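Local coordinates for protein xyloglucan-specific endo-beta-1,4-glucanase BoGH5A (Bacteroides ovatus, PDB 3ZMR) that cleaves the beta-1,4-glucan backbone of xyloglucan internally, with retention of anomeric configuration, releasing xyloglucan oligosaccharides, at residues His216-Trp221 / Glu238-Gln243. Sequence-based numbering, arbitrary orientation.
With XYS (alpha-D-xylopyranose), chain C; GLC (alpha-D-glucopyranose), chain L; BGC (beta-D-glucopyranose), chain B.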
ATOM      1  N   HIS A 216       7.173  -6.958   5.143  1.00  7.79           N
ATOM      2  CA  HIS A 216       6.563  -6.336   6.306  1.00  8.20           C
ATOM      3  C   HIS A 216       7.616  -5.472   7.016  1.00  8.56           C
ATOM      4  O   HIS A 216       8.669  -5.161   6.445  1.00 10.47           O
ATOM      5  CB  HIS A 216       5.990  -7.421   7.228  1.00 12.29           C
ATOM      6  CG  HIS A 216       4.822  -6.990   8.067  1.00  8.52           C
ATOM      7  ND1 HIS A 216       3.593  -6.735   7.522  1.00  8.37           N
ATOM      8  CD2 HIS A 216       4.688  -6.807   9.413  1.00  9.90           C
ATOM      9  CE1 HIS A 216       2.736  -6.425   8.485  1.00  8.24           C
ATOM     10  NE2 HIS A 216       3.377  -6.479   9.653  1.00  9.21           N
ATOM     11  N   TRP A 217       7.350  -5.114   8.264  1.00  8.45           N
ATOM     12  CA  TRP A 217       8.205  -4.222   9.053  1.00  9.18           C
ATOM     13  C   TRP A 217       9.653  -4.723   9.163  1.00 10.07           C
ATOM     14  O   TRP A 217      10.597  -3.995   8.898  1.00  9.25           O
ATOM     15  CB  TRP A 217       7.595  -4.113  10.457  1.00  8.37           C
ATOM     16  CG  TRP A 217       8.437  -3.369  11.456  1.00  9.18           C
ATOM     17  CD1 TRP A 217       8.717  -2.013  11.499  1.00 11.45           C
ATOM     18  CD2 TRP A 217       9.136  -3.954  12.572  1.00  9.34           C
ATOM     19  NE1 TRP A 217       9.549  -1.733  12.571  1.00 11.51           N
ATOM     20  CE2 TRP A 217       9.793  -2.896  13.253  1.00 13.11           C
ATOM     21  CE3 TRP A 217       9.221  -5.256  13.091  1.00 11.56           C
ATOM     22  CZ2 TRP A 217      10.520  -3.108  14.411  1.00 11.39           C
ATOM     23  CZ3 TRP A 217       9.968  -5.457  14.246  1.00 12.44           C
ATOM     24  CH2 TRP A 217      10.600  -4.406  14.876  1.00 11.81           C
ATOM     25  N   GLU A 218       9.798  -5.971   9.585  1.00  9.57           N
ATOM     26  CA  GLU A 218      11.099  -6.662   9.723  1.00  9.94           C
ATOM     27  C   GLU A 218      12.259  -5.774  10.229  1.00 10.38           C
ATOM     28  O   GLU A 218      13.341  -5.699   9.645  1.00 12.81           O
ATOM     29  CB  GLU A 218      11.475  -7.452   8.483  1.00 11.36           C
ATOM     30  CG  GLU A 218      11.659  -6.660   7.212  1.00 12.16           C
ATOM     31  CD  GLU A 218      12.330  -7.462   6.107  1.00 12.05           C
ATOM     32  OE1 GLU A 218      12.311  -8.709   6.174  1.00 12.84           O
ATOM     33  OE2 GLU A 218      12.860  -6.824   5.165  1.00 12.24           O
ATOM     34  N   GLY A 219      12.007  -5.115  11.359  1.00 10.04           N
ATOM     35  CA  GLY A 219      13.002  -4.297  12.040  1.00 11.66           C
ATOM     36  C   GLY A 219      13.004  -2.823  11.710  1.00 11.18           C
ATOM     37  O   GLY A 219      13.660  -2.029  12.405  1.00 14.62           O
ATOM     38  N   GLY A 220      12.284  -2.445  10.652  1.00 11.08           N
ATOM     39  CA  GLY A 220      12.050  -1.026  10.350  1.00 10.87           C
ATOM     40  C   GLY A 220      13.058  -0.388   9.398  1.00  9.67           C
ATOM     41  O   GLY A 220      13.114   0.847   9.297  1.00 11.63           O
ATOM     42  N   TRP A 221      13.845  -1.184   8.669  1.00 11.10           N
ATOM     43  CA  TRP A 221      14.855  -0.594   7.771  1.00 13.99           C
ATOM     44  C   TRP A 221      14.300   0.372   6.736  1.00 10.22           C
ATOM     45  O   TRP A 221      15.016   1.263   6.301  1.00 10.71           O
ATOM     46  CB  TRP A 221      15.631  -1.676   7.036  1.00 10.99           C
ATOM     47  CG  TRP A 221      14.834  -2.528   6.099  1.00 11.37           C
ATOM     48  CD1 TRP A 221      14.204  -3.720   6.382  1.00 10.63           C
ATOM     49  CD2 TRP A 221      14.543  -2.244   4.714  1.00 10.18           C
ATOM     50  NE1 TRP A 221      13.555  -4.197   5.264  1.00 11.05           N
ATOM     51  CE2 TRP A 221      13.766  -3.325   4.218  1.00 10.83           C
ATOM     52  CE3 TRP A 221      14.909  -1.224   3.835  1.00 11.46           C
ATOM     53  CZ2 TRP A 221      13.288  -3.361   2.889  1.00 11.57           C
ATOM     54  CZ3 TRP A 221      14.462  -1.288   2.507  1.00 11.07           C
ATOM     55  CH2 TRP A 221      13.698  -2.361   2.047  1.00 11.04           C
ATOM     56  N   GLU A 238      14.047  -2.712  -4.413  1.00  9.94           N
ATOM     57  CA  GLU A 238      14.100  -3.329  -5.743  1.00  9.98           C
ATOM     58  C   GLU A 238      14.753  -4.707  -5.720  1.00 10.23           C
ATOM     59  O   GLU A 238      14.261  -5.668  -6.311  1.00 10.41           O
ATOM     60  CB  GLU A 238      14.847  -2.415  -6.740  1.00 10.56           C
ATOM     61  CG  GLU A 238      15.005  -3.061  -8.109  1.00 11.60           C
ATOM     62  CD  GLU A 238      15.712  -2.198  -9.142  1.00 15.04           C
ATOM     63  OE1 GLU A 238      16.468  -1.298  -8.770  1.00 22.03           O
ATOM     64  OE2 GLU A 238      15.492  -2.442 -10.347  1.00 18.34           O
ATOM     65  N   ALA A 239      15.907  -4.806  -5.050  1.00 10.48           N
ATOM     66  CA  ALA A 239      16.666  -6.061  -5.053  1.00 10.17           C
ATOM     67  C   ALA A 239      15.853  -7.184  -4.429  1.00  8.42           C
ATOM     68  O   ALA A 239      15.862  -8.319  -4.909  1.00 11.35           O
ATOM     69  CB  ALA A 239      17.985  -5.905  -4.325  1.00 12.81           C
ATOM     70  N   MET A 240      15.109  -6.846  -3.380  1.00 10.55           N
ATOM     71  CA  MET A 240      14.292  -7.820  -2.680  1.00 10.13           C
ATOM     72  C   MET A 240      13.084  -8.199  -3.514  1.00  8.63           C
ATOM     73  O   MET A 240      12.820  -9.392  -3.764  1.00  9.72           O
ATOM     74  CB  MET A 240      13.884  -7.292  -1.292  1.00 13.59           C
ATOM     75  CG  MET A 240      15.079  -7.108  -0.344  1.00 11.88           C
ATOM     76  SD  MET A 240      14.575  -6.455   1.250  1.00 11.92           S
ATOM     77  CE  MET A 240      13.796  -7.886   1.972  1.00 12.75           C
ATOM     78  N   TRP A 241      12.361  -7.188  -4.012  1.00 10.64           N
ATOM     79  CA  TRP A 241      11.173  -7.486  -4.828  1.00  9.05           C
ATOM     80  C   TRP A 241      11.472  -8.190  -6.152  1.00  8.16           C
ATOM     81  O   TRP A 241      10.654  -8.975  -6.636  1.00  8.95           O
ATOM     82  CB  TRP A 241      10.286  -6.255  -5.079  1.00  8.32           C
ATOM     83  CG  TRP A 241       9.242  -6.131  -4.006  1.00  8.12           C
ATOM     84  CD1 TRP A 241       9.168  -5.179  -3.020  1.00  8.14           C
ATOM     85  CD2 TRP A 241       8.147  -7.023  -3.785  1.00  8.38           C
ATOM     86  NE1 TRP A 241       8.112  -5.451  -2.179  1.00  8.71           N
ATOM     87  CE2 TRP A 241       7.474  -6.582  -2.610  1.00  8.43           C
ATOM     88  CE3 TRP A 241       7.707  -8.197  -4.410  1.00 11.61           C
ATOM     89  CZ2 TRP A 241       6.358  -7.247  -2.092  1.00 10.32           C
ATOM     90  CZ3 TRP A 241       6.581  -8.828  -3.908  1.00  8.11           C
ATOM     91  CH2 TRP A 241       5.939  -8.369  -2.758  1.00  8.61           C
ATOM     92  N   LYS A 242      12.653  -7.938  -6.723  1.00  9.03           N
ATOM     93  CA  LYS A 242      13.013  -8.644  -7.942  1.00  9.51           C
ATOM     94  C   LYS A 242      13.024 -10.167  -7.700  1.00  8.05           C
ATOM     95  O   LYS A 242      12.509 -10.977  -8.490  1.00  9.75           O
ATOM     96  CB  LYS A 242      14.332  -8.137  -8.510  1.00  9.78           C
ATOM     97  CG  LYS A 242      14.693  -8.790  -9.827  1.00 18.36           C
ATOM     98  CD  LYS A 242      15.964  -8.162 -10.409  1.00 19.52           C
ATOM     99  CE  LYS A 242      16.311  -8.869 -11.709  1.00 16.63           C
ATOM    100  NZ  LYS A 242      17.589  -8.412 -12.303  1.00 21.30           N
ATOM    101  N   GLN A 243      13.627 -10.561  -6.577  1.00  8.96           N
ATOM    102  CA  GLN A 243      13.688 -11.964  -6.217  1.00  8.92           C
ATOM    103  C   GLN A 243      12.328 -12.585  -5.964  1.00  8.77           C
ATOM    104  O   GLN A 243      12.010 -13.695  -6.416  1.00 10.34           O
ATOM    105  CB  GLN A 243      14.537 -12.169  -4.973  1.00 14.04           C
ATOM    106  CG  GLN A 243      16.008 -11.858  -5.222  1.00 11.58           C
ATOM    107  CD  GLN A 243      16.772 -11.838  -3.929  1.00 10.44           C
ATOM    108  OE1 GLN A 243      17.177 -12.886  -3.406  1.00 13.79           O
ATOM    109  NE2 GLN A 243      16.949 -10.652  -3.391  1.00 10.89           N
TER
HETATM  110  C1  XYS C   7       6.576  -4.714  15.230  1.00 24.21           C
HETATM  111  C2  XYS C   7       7.172  -3.366  15.715  1.00 22.07           C
HETATM  112  C3  XYS C   7       6.135  -2.286  15.431  1.00 25.32           C
HETATM  113  C4  XYS C   7       5.690  -2.290  13.974  1.00 25.61           C
HETATM  114  C5  XYS C   7       5.250  -3.684  13.484  1.00 22.78           C
HETATM  115  O2  XYS C   7       7.521  -3.319  17.132  1.00 29.87           O
HETATM  116  O3  XYS C   7       6.626  -0.975  15.730  1.00 32.08           O
HETATM  117  O4  XYS C   7       4.600  -1.393  13.849  1.00 48.80           O
HETATM  118  O5  XYS C   7       6.228  -4.653  13.836  1.00 19.59           O
HETATM  119  C1  GLC L1519       0.090  -2.921  12.240  0.50 18.82           C
HETATM  120  C2  GLC L1519       1.323  -3.752  11.904  0.50 15.45           C
HETATM  121  C3  GLC L1519       1.323  -5.093  12.641  0.50 13.01           C
HETATM  122  C4  GLC L1519       1.138  -4.790  14.131  0.50 18.55           C
HETATM  123  C5  GLC L1519      -0.044  -3.834  14.350  0.50 39.31           C
HETATM  124  C6  GLC L1519      -0.312  -3.497  15.814  0.50 70.31           C
HETATM  125  O2  GLC L1519       1.396  -3.900  10.510  0.50 11.30           O
HETATM  126  O3  GLC L1519       2.505  -5.869  12.341  0.50  7.94           O
HETATM  127  O4  GLC L1519       0.880  -6.024  14.743  0.50 25.57           O
HETATM  128  O5  GLC L1519       0.141  -2.645  13.615  0.50 24.90           O
HETATM  129  O6  GLC L1519      -1.239  -4.453  16.291  0.50 90.45           O
HETATM  130  C2  BGC B   1       1.423  -3.597  11.794  0.50 20.95           C
HETATM  131  C3  BGC B   1       1.300  -4.912  12.581  0.50 22.28           C
HETATM  132  C4  BGC B   1       0.991  -4.679  14.056  0.50 29.09           C
HETATM  133  C5  BGC B   1      -0.250  -3.775  14.056  0.50 35.62           C
HETATM  134  C6  BGC B   1      -0.735  -3.519  15.472  0.50 39.76           C
HETATM  135  C1  BGC B   1       0.332  -2.543  12.031  0.50 25.60           C
HETATM  136  O2  BGC B   1       1.472  -3.896  10.400  0.50 15.46           O
HETATM  137  O3  BGC B   1       2.539  -5.641  12.450  0.50 21.62           O
HETATM  138  O4  BGC B   1       0.825  -5.954  14.741  0.50 26.44           O
HETATM  139  O5  BGC B   1       0.028  -2.507  13.427  0.50 41.96           O
HETATM  140  O6  BGC B   1       0.412  -3.129  16.247  0.50 61.75           O
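In the (beta/alpha)8 barrel of this family 5 glycosidase, the loop that follows strand 210-214 rests on Met240 of helix 227-248 through Glu218 and Trp221. Met240 bends at chi3 (74°), and this turn brings CE to 3.5 Å from Glu218 OE2 while SD lies 3.7 Å from Trp221 CZ2. The sulfur approaches the indole obliquely, 50° off the normal of the six-membered ring, in a Met-aromatic contact. Glu218 and Trp221 are themselves joined: Trp221 NE1 donates to the anti lone pair of Glu218 OE2 at 2.7 Å, with the acceptor slightly out of the indole plane. Ser178 OG also bonds to OE2, and Tyr177 N holds OE1, so the buried carboxylate is gripped at both oxygens.

The other side of the loop serves the sugar. Trp217, first residue of a type I' turn closed by Gly220 N to Trp217 O, lays its indole against the xylose, whose C2 sits 3.4 Å above the ring centre; the amides of Gly219 and Gly220 back the opposite face. With an alanine at Trp217, the xylosyl branch is likely to lose the indole face it stacks on. At the ring edge of His216, NE2 donates to O3 of the glucose, modelled as both alpha and beta anomers, at 2.9 Å in the alpha form. Aromatic stacking beside a hydrogen bond to a sugar hydroxyl is characteristic of carbohydrate-binding clefts, here lined in part by a beta-alpha loop of the TIM barrel.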